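Local coordinates for protein ForH (Streptomyces kaniharaensis, PDB 6NKO) that probably takes part in formycin A biosynthesis and is probably related to the IMP cyclohydrolases of purine biosynthesis, at residues Cys116-Leu121 and Asp163-Val168; Gly148-Phe153 and Lys193-Ser198; Asn32-Ala37 and Ala60-Glu65; Glu136-Gly141 and Gly199-Ser204; Leu43-Ala48 and Lys170-Gly175. All blocks are in the same frame, centred on the assembly; numbering follows the deposited sequence.

Contact 1: residues Cys116-Leu121 and Asp163-Val168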
# COMPACT_ATOMS: atom_id res chain seq x y z
N CYS A 116 -1.11 2.68 0.15
CA CYS A 116 -0.03 3.24 0.94
C CYS A 116 0.84 2.10 1.45
O CYS A 116 0.35 1.23 2.18
CB CYS A 116 -0.58 4.06 2.11
SG CYS A 116 0.42 5.47 2.56
N ASN A 117 2.12 2.09 1.07
CA ASN A 117 3.00 0.98 1.39
C ASN A 117 4.39 1.47 1.75
O ASN A 117 5.02 2.19 0.97
CB ASN A 117 3.07 -0.01 0.21
CG ASN A 117 3.93 -1.22 0.52
OD1 ASN A 117 4.82 -1.58 -0.25
ND2 ASN A 117 3.68 -1.86 1.66
N ASN A 118 4.87 1.07 2.94
CA ASN A 118 6.16 1.47 3.49
C ASN A 118 6.95 0.22 3.87
O ASN A 118 6.38 -0.85 4.08
CB ASN A 118 6.00 2.35 4.73
CG ASN A 118 5.79 3.80 4.39
OD1 ASN A 118 5.27 4.57 5.20
ND2 ASN A 118 6.18 4.19 3.19
N TYR A 119 8.26 0.38 4.01
CA TYR A 119 9.14 -0.72 4.38
C TYR A 119 9.88 -0.43 5.68
O TYR A 119 10.20 0.72 6.00
CB TYR A 119 10.15 -1.01 3.28
CG TYR A 119 9.52 -1.00 1.92
CD1 TYR A 119 8.40 -1.77 1.65
CD2 TYR A 119 10.04 -0.22 0.90
CE1 TYR A 119 7.81 -1.76 0.42
CE2 TYR A 119 9.45 -0.20 -0.35
CZ TYR A 119 8.34 -0.98 -0.58
OH TYR A 119 7.75 -0.98 -1.83
N TYR A 120 10.16 -1.51 6.42
CA TYR A 120 10.96 -1.42 7.63
C TYR A 120 12.40 -1.04 7.30
O TYR A 120 12.87 -1.19 6.17
CB TYR A 120 10.93 -2.74 8.39
CG TYR A 120 9.62 -3.04 9.07
CD1 TYR A 120 9.20 -2.28 10.16
CD2 TYR A 120 8.80 -4.07 8.63
CE1 TYR A 120 7.99 -2.55 10.79
CE2 TYR A 120 7.60 -4.34 9.25
CZ TYR A 120 7.20 -3.58 10.33
OH TYR A 120 6.00 -3.84 10.96
N LEU A 121 13.10 -0.53 8.31
CA LEU A 121 14.50 -0.16 8.15
C LEU A 121 15.36 -1.41 8.01
O LEU A 121 15.21 -2.37 8.77
CB LEU A 121 14.97 0.67 9.34
CG LEU A 121 14.36 2.06 9.50
CD1 LEU A 121 14.75 2.65 10.85
CD2 LEU A 121 14.79 2.97 8.36
N ASP A 163 6.11 12.07 3.20
CA ASP A 163 6.12 13.49 2.88
C ASP A 163 5.15 13.86 1.77
O ASP A 163 4.94 15.05 1.52
CB ASP A 163 7.53 13.95 2.50
CG ASP A 163 8.48 13.96 3.69
OD1 ASP A 163 8.01 14.21 4.82
OD2 ASP A 163 9.69 13.72 3.49
N ASP A 164 4.55 12.87 1.11
CA ASP A 164 3.56 13.10 0.07
C ASP A 164 2.13 13.01 0.59
O ASP A 164 1.19 13.29 -0.17
CB ASP A 164 3.74 12.10 -1.08
CG ASP A 164 5.10 12.23 -1.76
OD1 ASP A 164 5.58 13.37 -1.91
OD2 ASP A 164 5.67 11.19 -2.13
N TYR A 165 1.94 12.65 1.86
CA TYR A 165 0.60 12.40 2.38
C TYR A 165 -0.25 13.66 2.36
O TYR A 165 -1.41 13.64 1.94
CB TYR A 165 0.67 11.83 3.80
CG TYR A 165 1.23 10.44 3.94
CD1 TYR A 165 1.75 9.75 2.84
CD2 TYR A 165 1.25 9.80 5.18
CE1 TYR A 165 2.26 8.47 2.98
CE2 TYR A 165 1.76 8.53 5.32
CZ TYR A 165 2.27 7.87 4.22
OH TYR A 165 2.78 6.60 4.37
N ASP A 166 0.33 14.78 2.82
CA ASP A 166 -0.46 15.99 3.03
C ASP A 166 -1.00 16.55 1.72
O ASP A 166 -2.18 16.88 1.62
CB ASP A 166 0.38 17.04 3.76
CG ASP A 166 -0.48 18.07 4.47
OD1 ASP A 166 -1.55 17.71 5.00
OD2 ASP A 166 -0.08 19.26 4.49
N ASP A 167 -0.14 16.67 0.71
CA ASP A 167 -0.58 17.24 -0.57
C ASP A 167 -1.71 16.41 -1.18
O ASP A 167 -2.65 16.97 -1.76
CB ASP A 167 0.60 17.33 -1.54
CG ASP A 167 0.15 17.60 -2.97
OD1 ASP A 167 0.65 16.93 -3.89
OD2 ASP A 167 -0.71 18.49 -3.16
N VAL A 168 -1.63 15.09 -1.05
CA VAL A 168 -2.70 14.24 -1.57
C VAL A 168 -3.98 14.44 -0.76
O VAL A 168 -5.07 14.57 -1.33
CB VAL A 168 -2.26 12.76 -1.57
CG1 VAL A 168 -3.46 11.84 -1.73
CG2 VAL A 168 -1.24 12.52 -2.67
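Cys116 and Tyr165 meet on one face of the parallel sheet of a Rossmann-like MGS fold, where the end of strand 114-117 faces the first turn of helix 165-174. Tyr165 has the most surface buried here. Its CG lies anti to its own carbonyl carbon (chi1 -69°), which takes the ring away from the helix so that its hydroxyl end reaches the strand. Cys116, whose CB points at the helix, brings its sulfur to that end of the ring: SG lies 3.5 Å from Tyr165 CZ and 3.2 Å from Tyr165 OH. Measured to the ring centroid, the sulfur of Cys116 is 4.2 Å from Tyr165 and 46° off the normal, an oblique Cys sulfur-aromatic contact. The flank of the ring is closed by Ile33 and Leu36 of helix 33-42, and all three touching residues are buried. Asn117, between Cys116 and Asn118, turns its side chain to the other face of the sheet and touches Pro143 and Leu146 of helix 141-151. The Asn118 and Tyr165 side chains come at each other from opposite directions, the amide and ring planes 14° apart. The amide is tethered through ND2, which donates to the carbonyl O of Ser160, and Asn118 OD1 lies 3.3 Å from Tyr165 OH.

Contact 2: residues Gly148-Phe153 and Lys193-Ser198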
# COMPACT_ATOMS: atom_id res chain seq x y z
N GLY A 148 1.56 -2.34 -8.39
CA GLY A 148 0.32 -2.43 -9.15
C GLY A 148 -0.43 -1.12 -9.18
O GLY A 148 -1.00 -0.74 -10.21
N ALA A 149 -0.44 -0.40 -8.05
CA ALA A 149 -1.08 0.91 -8.02
C ALA A 149 -0.35 1.90 -8.92
O ALA A 149 -0.99 2.67 -9.64
CB ALA A 149 -1.13 1.43 -6.58
N ALA A 150 0.98 1.89 -8.88
CA ALA A 150 1.75 2.80 -9.73
C ALA A 150 1.54 2.49 -11.20
O ALA A 150 1.42 3.41 -12.02
CB ALA A 150 3.23 2.73 -9.36
N LYS A 151 1.51 1.21 -11.57
CA LYS A 151 1.25 0.84 -12.96
C LYS A 151 -0.14 1.30 -13.39
O LYS A 151 -0.34 1.71 -14.54
CB LYS A 151 1.40 -0.67 -13.14
CG LYS A 151 1.04 -1.15 -14.54
CD LYS A 151 1.20 -2.65 -14.67
CE LYS A 151 0.59 -3.16 -15.96
NZ LYS A 151 1.19 -4.45 -16.40
N ASN A 152 -1.11 1.26 -12.47
CA ASN A 152 -2.48 1.66 -12.76
C ASN A 152 -2.78 3.01 -12.10
O ASN A 152 -3.81 3.16 -11.43
CB ASN A 152 -3.45 0.59 -12.25
CG ASN A 152 -4.76 0.58 -13.01
OD1 ASN A 152 -4.86 1.07 -14.13
ND2 ASN A 152 -5.79 0.00 -12.39
N PHE A 153 -1.89 3.99 -12.30
CA PHE A 153 -1.98 5.23 -11.53
C PHE A 153 -3.17 6.10 -11.91
O PHE A 153 -3.56 6.97 -11.13
CB PHE A 153 -0.68 6.04 -11.66
CG PHE A 153 -0.37 6.51 -13.06
CD1 PHE A 153 -1.01 7.62 -13.59
CD2 PHE A 153 0.58 5.86 -13.82
CE1 PHE A 153 -0.72 8.06 -14.87
CE2 PHE A 153 0.88 6.30 -15.10
CZ PHE A 153 0.22 7.40 -15.62
N LYS A 193 7.85 7.69 -8.70
CA LYS A 193 8.52 7.66 -7.40
C LYS A 193 8.33 6.31 -6.72
O LYS A 193 9.25 5.81 -6.06
CB LYS A 193 7.99 8.80 -6.53
CG LYS A 193 8.66 8.92 -5.18
CD LYS A 193 8.08 10.09 -4.40
CE LYS A 193 8.92 10.39 -3.17
NZ LYS A 193 8.42 11.60 -2.45
N ALA A 194 7.15 5.71 -6.88
CA ALA A 194 6.89 4.41 -6.25
C ALA A 194 7.81 3.33 -6.81
O ALA A 194 8.40 2.55 -6.05
CB ALA A 194 5.42 4.03 -6.45
N PHE A 195 7.94 3.27 -8.14
CA PHE A 195 8.85 2.31 -8.74
C PHE A 195 10.30 2.58 -8.35
O PHE A 195 11.09 1.64 -8.21
CB PHE A 195 8.70 2.32 -10.27
CG PHE A 195 7.54 1.51 -10.77
CD1 PHE A 195 7.56 0.12 -10.67
CD2 PHE A 195 6.44 2.12 -11.33
CE1 PHE A 195 6.49 -0.63 -11.12
CE2 PHE A 195 5.37 1.37 -11.79
CZ PHE A 195 5.40 -0.01 -11.68
N ARG A 196 10.65 3.85 -8.16
CA ARG A 196 12.01 4.19 -7.74
C ARG A 196 12.28 3.70 -6.33
O ARG A 196 13.34 3.12 -6.05
CB ARG A 196 12.21 5.71 -7.83
CG ARG A 196 13.65 6.14 -7.98
CD ARG A 196 13.74 7.63 -8.31
NE ARG A 196 13.01 7.96 -9.52
CZ ARG A 196 13.54 7.94 -10.74
NH1 ARG A 196 14.81 7.58 -10.91
NH2 ARG A 196 12.81 8.26 -11.80
N ILE A 197 11.33 3.92 -5.41
CA ILE A 197 11.50 3.45 -4.04
C ILE A 197 11.56 1.93 -4.00
O ILE A 197 12.37 1.34 -3.27
CB ILE A 197 10.36 4.00 -3.16
CG1 ILE A 197 10.59 5.48 -2.86
CG2 ILE A 197 10.24 3.21 -1.86
CD1 ILE A 197 9.31 6.26 -2.63
N SER A 198 10.73 1.26 -4.81
CA SER A 198 10.75 -0.20 -4.84
C SER A 198 12.06 -0.72 -5.43
O SER A 198 12.61 -1.71 -4.94
CB SER A 198 9.56 -0.72 -5.64
OG SER A 198 8.35 -0.57 -4.91
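Ala150 and Phe195 meet where helix 141-151 packs on the long C-terminal helix 184-212. The two segments run in roughly opposite directions, and small residues let the backbones close up: the CA atoms of Ala150 and Ala194 are 6.4 Å apart, and their methyl groups touch, CB to CB, at 3.9 Å. Phe195 lies beside this alanine pair. Its CB does not point straight at the neighbouring helix, but placing CG anti to the carbonyl carbon (chi1 -82°) brings the CD2-CE2 flank of the ring into contact. The methyl group of Ala150 then rests obliquely against one side of the ring, with CB 3.5 Å from Phe195 CE2 and 3.8 Å from Phe195 CD2. Farther round, the ring reaches the next residue of the helix, CE2 of Phe195 lying 3.9 Å from the backbone N of Lys151. The base of the Lys151 side chain borders the ring more loosely, CB to Phe195 CZ at 4.3 Å, while the extended remainder of the lysine leads away. The contact is therefore apolar, buried at the alanines and more open at Phe195 and Lys151. Ala191 and Pro158 also touch Ala150, and Leu146 and Arg147 continue the interface one turn back, next to Ala194 and Phe195. Close antiparallel helix pairing through alanines, flanked by an aromatic ring, here lays the C-terminal helix over a sheet-covering helix of the Rossmann-like alpha/beta fold.

Contact 3: residues Asn32-Ala37 and Ala60-Glu65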
# COMPACT_ATOMS: atom_id res chain seq x y z
N ASN A 32 3.14 10.10 9.91
CA ASN A 32 2.05 10.81 9.22
C ASN A 32 0.90 9.90 8.82
O ASN A 32 0.01 10.34 8.07
CB ASN A 32 2.55 11.55 7.97
CG ASN A 32 3.58 12.61 8.29
OD1 ASN A 32 3.73 13.01 9.44
ND2 ASN A 32 4.28 13.08 7.27
N ILE A 33 0.86 8.65 9.30
CA ILE A 33 -0.19 7.74 8.86
C ILE A 33 -1.53 8.09 9.49
O ILE A 33 -2.59 7.82 8.91
CB ILE A 33 0.20 6.28 9.13
CG1 ILE A 33 -0.55 5.34 8.18
CG2 ILE A 33 -0.09 5.89 10.58
CD1 ILE A 33 -0.47 5.75 6.73
N GLU A 34 -1.52 8.70 10.68
CA GLU A 34 -2.77 9.02 11.36
C GLU A 34 -3.48 10.23 10.75
O GLU A 34 -4.70 10.18 10.56
CB GLU A 34 -2.54 9.24 12.86
CG GLU A 34 -3.83 9.39 13.65
CD GLU A 34 -3.60 9.54 15.14
OE1 GLU A 34 -2.43 9.41 15.58
OE2 GLU A 34 -4.58 9.79 15.88
N PRO A 35 -2.78 11.33 10.43
CA PRO A 35 -3.48 12.44 9.76
C PRO A 35 -4.02 12.05 8.39
O PRO A 35 -4.98 12.67 7.92
CB PRO A 35 -2.41 13.53 9.65
CG PRO A 35 -1.41 13.20 10.69
CD PRO A 35 -1.39 11.70 10.76
N LEU A 36 -3.43 11.05 7.74
CA LEU A 36 -3.95 10.59 6.46
C LEU A 36 -5.17 9.70 6.65
O LEU A 36 -6.22 9.94 6.03
CB LEU A 36 -2.85 9.84 5.69
CG LEU A 36 -3.25 9.25 4.33
CD1 LEU A 36 -3.57 10.36 3.34
CD2 LEU A 36 -2.16 8.34 3.79
N ALA A 37 -5.07 8.69 7.51
CA ALA A 37 -6.20 7.81 7.77
C ALA A 37 -7.40 8.59 8.30
O ALA A 37 -8.53 8.39 7.85
CB ALA A 37 -5.80 6.71 8.76
N ALA A 60 -6.21 4.54 18.52
CA ALA A 60 -6.43 5.98 18.43
C ALA A 60 -7.88 6.33 18.14
O ALA A 60 -8.20 7.51 17.98
CB ALA A 60 -5.52 6.59 17.36
N GLY A 61 -8.76 5.34 18.03
CA GLY A 61 -10.18 5.61 17.87
C GLY A 61 -10.63 5.95 16.47
O GLY A 61 -11.57 6.74 16.30
N HIS A 62 -10.01 5.36 15.45
CA HIS A 62 -10.42 5.56 14.07
C HIS A 62 -11.06 4.28 13.55
O HIS A 62 -10.62 3.17 13.88
CB HIS A 62 -9.21 5.94 13.20
CG HIS A 62 -8.57 7.25 13.58
ND1 HIS A 62 -7.40 7.32 14.30
CD2 HIS A 62 -8.94 8.53 13.34
CE1 HIS A 62 -7.07 8.59 14.48
NE2 HIS A 62 -7.99 9.34 13.90
N GLU A 63 -12.14 4.45 12.78
CA GLU A 63 -12.94 3.33 12.28
C GLU A 63 -12.29 2.71 11.04
O GLU A 63 -12.86 2.66 9.95
CB GLU A 63 -14.37 3.79 12.01
CG GLU A 63 -14.51 4.92 10.95
CD GLU A 63 -14.24 6.32 11.50
OE1 GLU A 63 -14.91 7.29 11.07
OE2 GLU A 63 -13.36 6.45 12.38
N VAL A 64 -11.07 2.24 11.22
CA VAL A 64 -10.34 1.58 10.15
C VAL A 64 -10.73 0.11 10.14
O VAL A 64 -11.05 -0.49 11.18
CB VAL A 64 -8.81 1.77 10.31
CG1 VAL A 64 -8.45 3.24 10.16
CG2 VAL A 64 -8.33 1.23 11.65
N GLU A 65 -10.74 -0.47 8.95
CA GLU A 65 -11.11 -1.86 8.78
C GLU A 65 -9.86 -2.70 8.63
O GLU A 65 -8.80 -2.21 8.23
CB GLU A 65 -12.03 -2.02 7.56
CG GLU A 65 -13.38 -1.33 7.73
CD GLU A 65 -14.12 -1.14 6.41
OE1 GLU A 65 -14.72 -2.11 5.91
OE2 GLU A 65 -14.11 -0.01 5.89
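Glu34 reaches from the first turn of helix 33-42 to His62, in the loop that follows helix 51-59. At its root CB does not aim at that loop; the first torsion, with CG anti to the backbone N (chi1 -172°), and an extended chain beyond it carry the side chain there. CG is the first atom to touch, 3.4 Å from His62 CE1. CD follows at 3.7 Å from the same CE1 of His62, so the chain runs past the CE1 corner of the ring, CG lying off the ring plane. At the tip, OE2 comes to 3.1 Å from His62 CE1, where it sits at the edge of the ring and in its plane, against a carbon. The carboxylate itself stands nearly upright to the imidazole, the two planes being 80° apart, and the side chains cross at about a right angle. A protonated imidazole would probably make CE1 a more attractive neighbour for the negative oxygen. OE2 also meets the methyl group of Ala60, at 3.6 Å. On the loop side, ND1 makes a weak hydrogen bond to the carbonyl O of Leu57, and the ring also rests on Ala38 and Leu41 of helix 33-42. Between Ala60 and His62, Gly61 closes helix 51-59 with a Schellman motif at positive phi, and Glu63 centres an inverse gamma turn. The contact lies at the surface and ties helix 33-42 to the return loop of a beta-alpha-beta crossover, in which helix 51-59 joins strand 46-49 to strand 65-66 of the Rossmann-like sheet.

Contact 4: residues Glu136-Gly141 and Gly199-Ser204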
# COMPACT_ATOMS: atom_id res chain seq x y z
N GLU A 136 12.84 -11.53 7.27
CA GLU A 136 11.40 -11.54 7.49
C GLU A 136 10.81 -10.14 7.53
O GLU A 136 9.58 -10.00 7.48
CB GLU A 136 11.05 -12.30 8.77
CG GLU A 136 10.40 -13.66 8.50
CD GLU A 136 8.92 -13.56 8.16
OE1 GLU A 136 8.34 -14.56 7.68
OE2 GLU A 136 8.33 -12.48 8.38
N LYS A 137 11.64 -9.10 7.60
CA LYS A 137 11.17 -7.73 7.43
C LYS A 137 10.89 -7.40 5.97
O LYS A 137 10.28 -6.36 5.69
CB LYS A 137 12.19 -6.75 8.00
CG LYS A 137 12.41 -6.88 9.50
CD LYS A 137 12.49 -5.51 10.17
CE LYS A 137 13.91 -5.19 10.60
NZ LYS A 137 14.46 -6.23 11.50
N VAL A 138 11.32 -8.25 5.03
CA VAL A 138 11.10 -7.99 3.61
C VAL A 138 9.62 -8.17 3.28
O VAL A 138 9.02 -9.21 3.60
CB VAL A 138 11.98 -8.91 2.76
CG1 VAL A 138 11.61 -8.78 1.28
CG2 VAL A 138 13.45 -8.61 2.98
N ASP A 139 9.04 -7.17 2.64
CA ASP A 139 7.63 -7.18 2.26
C ASP A 139 7.48 -7.77 0.87
O ASP A 139 8.22 -7.40 -0.05
CB ASP A 139 7.07 -5.76 2.31
CG ASP A 139 5.55 -5.73 2.37
OD1 ASP A 139 4.91 -6.77 2.10
OD2 ASP A 139 4.99 -4.66 2.69
N VAL A 140 6.53 -8.68 0.71
CA VAL A 140 6.22 -9.30 -0.57
C VAL A 140 4.90 -8.79 -1.13
O VAL A 140 4.84 -8.30 -2.26
CB VAL A 140 6.21 -10.84 -0.45
CG1 VAL A 140 5.72 -11.46 -1.75
CG2 VAL A 140 7.59 -11.35 -0.10
N GLY A 141 3.82 -8.88 -0.34
CA GLY A 141 2.53 -8.43 -0.82
C GLY A 141 2.41 -6.92 -0.90
O GLY A 141 1.65 -6.40 -1.72
N GLY A 199 12.56 -0.06 -6.48
CA GLY A 199 13.82 -0.49 -7.06
C GLY A 199 14.99 -0.35 -6.10
O GLY A 199 15.86 -1.22 -6.03
N ALA A 200 15.01 0.74 -5.33
CA ALA A 200 16.07 0.92 -4.34
C ALA A 200 15.91 -0.05 -3.18
O ALA A 200 16.91 -0.50 -2.61
CB ALA A 200 16.08 2.36 -3.83
N TYR A 201 14.67 -0.37 -2.82
CA TYR A 201 14.42 -1.36 -1.77
C TYR A 201 14.99 -2.72 -2.15
O TYR A 201 15.68 -3.36 -1.35
CB TYR A 201 12.91 -1.44 -1.52
CG TYR A 201 12.49 -2.36 -0.39
CD1 TYR A 201 13.28 -2.52 0.74
CD2 TYR A 201 11.30 -3.07 -0.46
CE1 TYR A 201 12.89 -3.36 1.77
CE2 TYR A 201 10.90 -3.91 0.56
CZ TYR A 201 11.70 -4.05 1.67
OH TYR A 201 11.30 -4.89 2.69
N ASP A 202 14.72 -3.17 -3.38
CA ASP A 202 15.21 -4.47 -3.82
C ASP A 202 16.73 -4.49 -3.96
O ASP A 202 17.36 -5.52 -3.70
CB ASP A 202 14.55 -4.87 -5.14
CG ASP A 202 13.14 -5.41 -4.96
OD1 ASP A 202 12.70 -5.56 -3.80
OD2 ASP A 202 12.48 -5.68 -5.98
N ALA A 203 17.33 -3.37 -4.39
CA ALA A 203 18.78 -3.33 -4.53
C ALA A 203 19.47 -3.42 -3.17
O ALA A 203 20.53 -4.05 -3.04
CB ALA A 203 19.21 -2.07 -5.28
N SER A 204 18.89 -2.79 -2.15
CA SER A 204 19.44 -2.89 -0.81
C SER A 204 19.31 -4.31 -0.26
O SER A 204 20.24 -4.83 0.37
CB SER A 204 18.75 -1.90 0.13
OG SER A 204 19.19 -0.58 -0.13
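Tyr201 carries the contact, its hydroxyl meeting the backbone between Val138 and Asp139. Within helix 184-212, Gly199 O accepts from Ala203 N and Ala200 O from Ser204 N. Tyr201 follows with its CB directed at the loop and CG anti to the backbone N (chi1 -176°), so the phenol extends outward and only its end reaches across. There OH accepts from Asp139 N at 3.2 Å with an N-H...O angle of 155°, the nitrogen lying at the ring edge and near its plane. The same oxygen lies 3.2 Å from Val138 CA, and Val138 CG1 is 4.1 Å from Tyr201 OH. Lys137 O stands 3.5 Å from Tyr201 OH, but its angle is too poor for a bond. Asp139, gripped through its N, uses its carboxylate elsewhere: OD1 caps Gly142 N at the start of helix 141-151, and OD2 probably accepts from Asn117 ND2. The ring of Tyr201 stacks with that of Tyr119 and also touches Leu122. Helix 184-212 is thereby fastened to the loop that runs from strand 114-117 into helix 141-151.

Contact 5: residues Leu43-Ala48 and Lys170-Gly175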
# COMPACT_ATOMS: atom_id res chain seq x y z
N LEU A 43 -13.61 12.31 5.05
CA LEU A 43 -14.10 12.50 3.69
C LEU A 43 -15.06 11.40 3.25
O LEU A 43 -15.49 11.42 2.09
CB LEU A 43 -12.92 12.58 2.72
CG LEU A 43 -12.07 13.85 2.78
CD1 LEU A 43 -10.90 13.76 1.81
CD2 LEU A 43 -12.92 15.08 2.50
N GLY A 44 -15.40 10.46 4.13
CA GLY A 44 -16.29 9.38 3.79
C GLY A 44 -15.62 8.15 3.21
O GLY A 44 -16.31 7.17 2.93
N TRP A 45 -14.30 8.19 3.02
CA TRP A 45 -13.59 7.04 2.49
C TRP A 45 -13.68 5.86 3.45
O TRP A 45 -13.88 6.02 4.66
CB TRP A 45 -12.11 7.37 2.26
CG TRP A 45 -11.83 8.17 1.02
CD1 TRP A 45 -12.45 9.31 0.62
CD2 TRP A 45 -10.83 7.88 0.04
NE1 TRP A 45 -11.90 9.76 -0.56
CE2 TRP A 45 -10.91 8.89 -0.94
CE3 TRP A 45 -9.88 6.86 -0.12
CZ2 TRP A 45 -10.07 8.91 -2.06
CZ3 TRP A 45 -9.06 6.89 -1.23
CH2 TRP A 45 -9.16 7.91 -2.18
N ARG A 46 -13.55 4.66 2.90
CA ARG A 46 -13.30 3.48 3.70
C ARG A 46 -11.80 3.27 3.77
O ARG A 46 -11.11 3.32 2.75
CB ARG A 46 -13.99 2.25 3.11
CG ARG A 46 -15.49 2.22 3.36
CD ARG A 46 -16.12 0.98 2.75
NE ARG A 46 -15.28 -0.20 2.95
CZ ARG A 46 -15.09 -1.14 2.02
NH1 ARG A 46 -15.66 -1.03 0.83
NH2 ARG A 46 -14.31 -2.18 2.29
N VAL A 47 -11.28 3.06 4.98
CA VAL A 47 -9.85 2.94 5.22
C VAL A 47 -9.59 1.56 5.80
O VAL A 47 -10.10 1.23 6.88
CB VAL A 47 -9.33 4.05 6.14
CG1 VAL A 47 -7.86 3.83 6.46
CG2 VAL A 47 -9.55 5.41 5.50
N ALA A 48 -8.80 0.76 5.09
CA ALA A 48 -8.44 -0.58 5.51
C ALA A 48 -6.93 -0.67 5.65
O ALA A 48 -6.19 -0.09 4.85
CB ALA A 48 -8.95 -1.63 4.52
N LYS A 170 -4.82 17.08 1.00
CA LYS A 170 -5.34 18.42 0.72
C LYS A 170 -6.05 18.45 -0.62
O LYS A 170 -7.15 19.01 -0.73
CB LYS A 170 -4.22 19.45 0.77
CG LYS A 170 -3.60 19.61 2.15
CD LYS A 170 -3.22 21.05 2.45
CE LYS A 170 -2.52 21.16 3.80
NZ LYS A 170 -3.28 20.46 4.88
N LEU A 171 -5.45 17.86 -1.66
CA LEU A 171 -6.08 17.81 -2.97
C LEU A 171 -7.45 17.14 -2.90
O LEU A 171 -8.43 17.65 -3.45
CB LEU A 171 -5.17 17.06 -3.96
CG LEU A 171 -4.06 17.86 -4.64
CD1 LEU A 171 -3.05 16.91 -5.25
CD2 LEU A 171 -4.64 18.79 -5.69
N LEU A 172 -7.53 15.99 -2.23
CA LEU A 172 -8.81 15.32 -2.07
C LEU A 172 -9.80 16.17 -1.28
O LEU A 172 -11.01 16.07 -1.50
CB LEU A 172 -8.62 13.96 -1.39
CG LEU A 172 -7.98 12.84 -2.22
CD1 LEU A 172 -7.59 11.67 -1.33
CD2 LEU A 172 -8.92 12.38 -3.33
N GLU A 173 -9.30 17.01 -0.37
CA GLU A 173 -10.19 17.83 0.44
C GLU A 173 -10.76 19.00 -0.34
O GLU A 173 -11.91 19.40 -0.10
CB GLU A 173 -9.45 18.33 1.68
CG GLU A 173 -9.67 17.45 2.91
CD GLU A 173 -8.64 17.67 4.00
OE1 GLU A 173 -8.63 16.89 4.98
OE2 GLU A 173 -7.83 18.62 3.88
N GLN A 174 -10.01 19.57 -1.29
CA GLN A 174 -10.57 20.61 -2.14
C GLN A 174 -11.62 20.06 -3.08
O GLN A 174 -12.60 20.75 -3.39
CB GLN A 174 -9.47 21.31 -2.95
CG GLN A 174 -8.11 21.39 -2.29
CD GLN A 174 -7.99 22.53 -1.30
OE1 GLN A 174 -8.97 23.20 -0.98
NE2 GLN A 174 -6.78 22.74 -0.79
N GLY A 175 -11.45 18.83 -3.55
CA GLY A 175 -12.36 18.24 -4.52
C GLY A 175 -13.38 17.30 -3.92
O GLY A 175 -13.79 16.32 -4.56
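Leu43, just past the end of helix 33-42, reaches across to Leu172 and Glu173 of helix 165-174. Its CG is anti to the carbonyl carbon (chi1 -72°). CD1 lies 3.9 Å from Leu172 CB, and both methyl groups of Leu43 rest 4.0 Å from Glu173 CG, on the aliphatic part of a glutamate whose extended chain crosses the leucine at about a right angle. Gly44 then turns the chain: its positive phi of 88° and two bonds back into the last helical turn make a Schellman motif. Trp45 follows, its CB pointing to the helix and the side chain at about a right angle to that of Leu172. Both methyl groups of Leu172 reach CZ2 in the benzo part, CD1 obliquely: Trp45 CZ2 is 3.8 Å from Leu172 CD1 and 3.9 Å from Leu172 CD2. The carbonyl O of Leu43 lies in the indole plane at its edge. The ring is further fixed by its nitrogen, as NE1 donates to the carbonyl O of Gly177, just beyond helix 165-174, and Leu40 touches both the indole and Leu172. From Arg46 the chain enters strand 46-49: Arg46 and Ala48 bond through the backbone to strand 22-26 and its lead-in, and Val47 to Glu65 on the other flank. Leu43 and Trp45 thus seat helix 165-174 against the return of a beta-alpha-beta crossover, strand 22-26 to helix 33-42 to strand 46-49, as in Rossmann-like folds.

In the fold
Contacts 1 and 5 share helix 165-174 and reach the same five-stranded parallel sheet, their centres about 16 Å apart. Contact 3 borders both: it touches contact 1 through Tyr165 on Leu36, and contact 5 through the Arg46-Glu65 salt bridge. Contacts 2 and 4 lie along helix 184-212, about 14 Å apart between centres, and both lie on the opposite side of the chain's centre from contact 3. The Asp164-Lys193 salt bridge joins contact 1 to contact 2. In sequence contact 3 closes before contacts 1, 2 and 4 open, whereas contact 5 spans most of the chain. Helices 165-174 and 184-212 thereby pack back onto the parallel-sheet core.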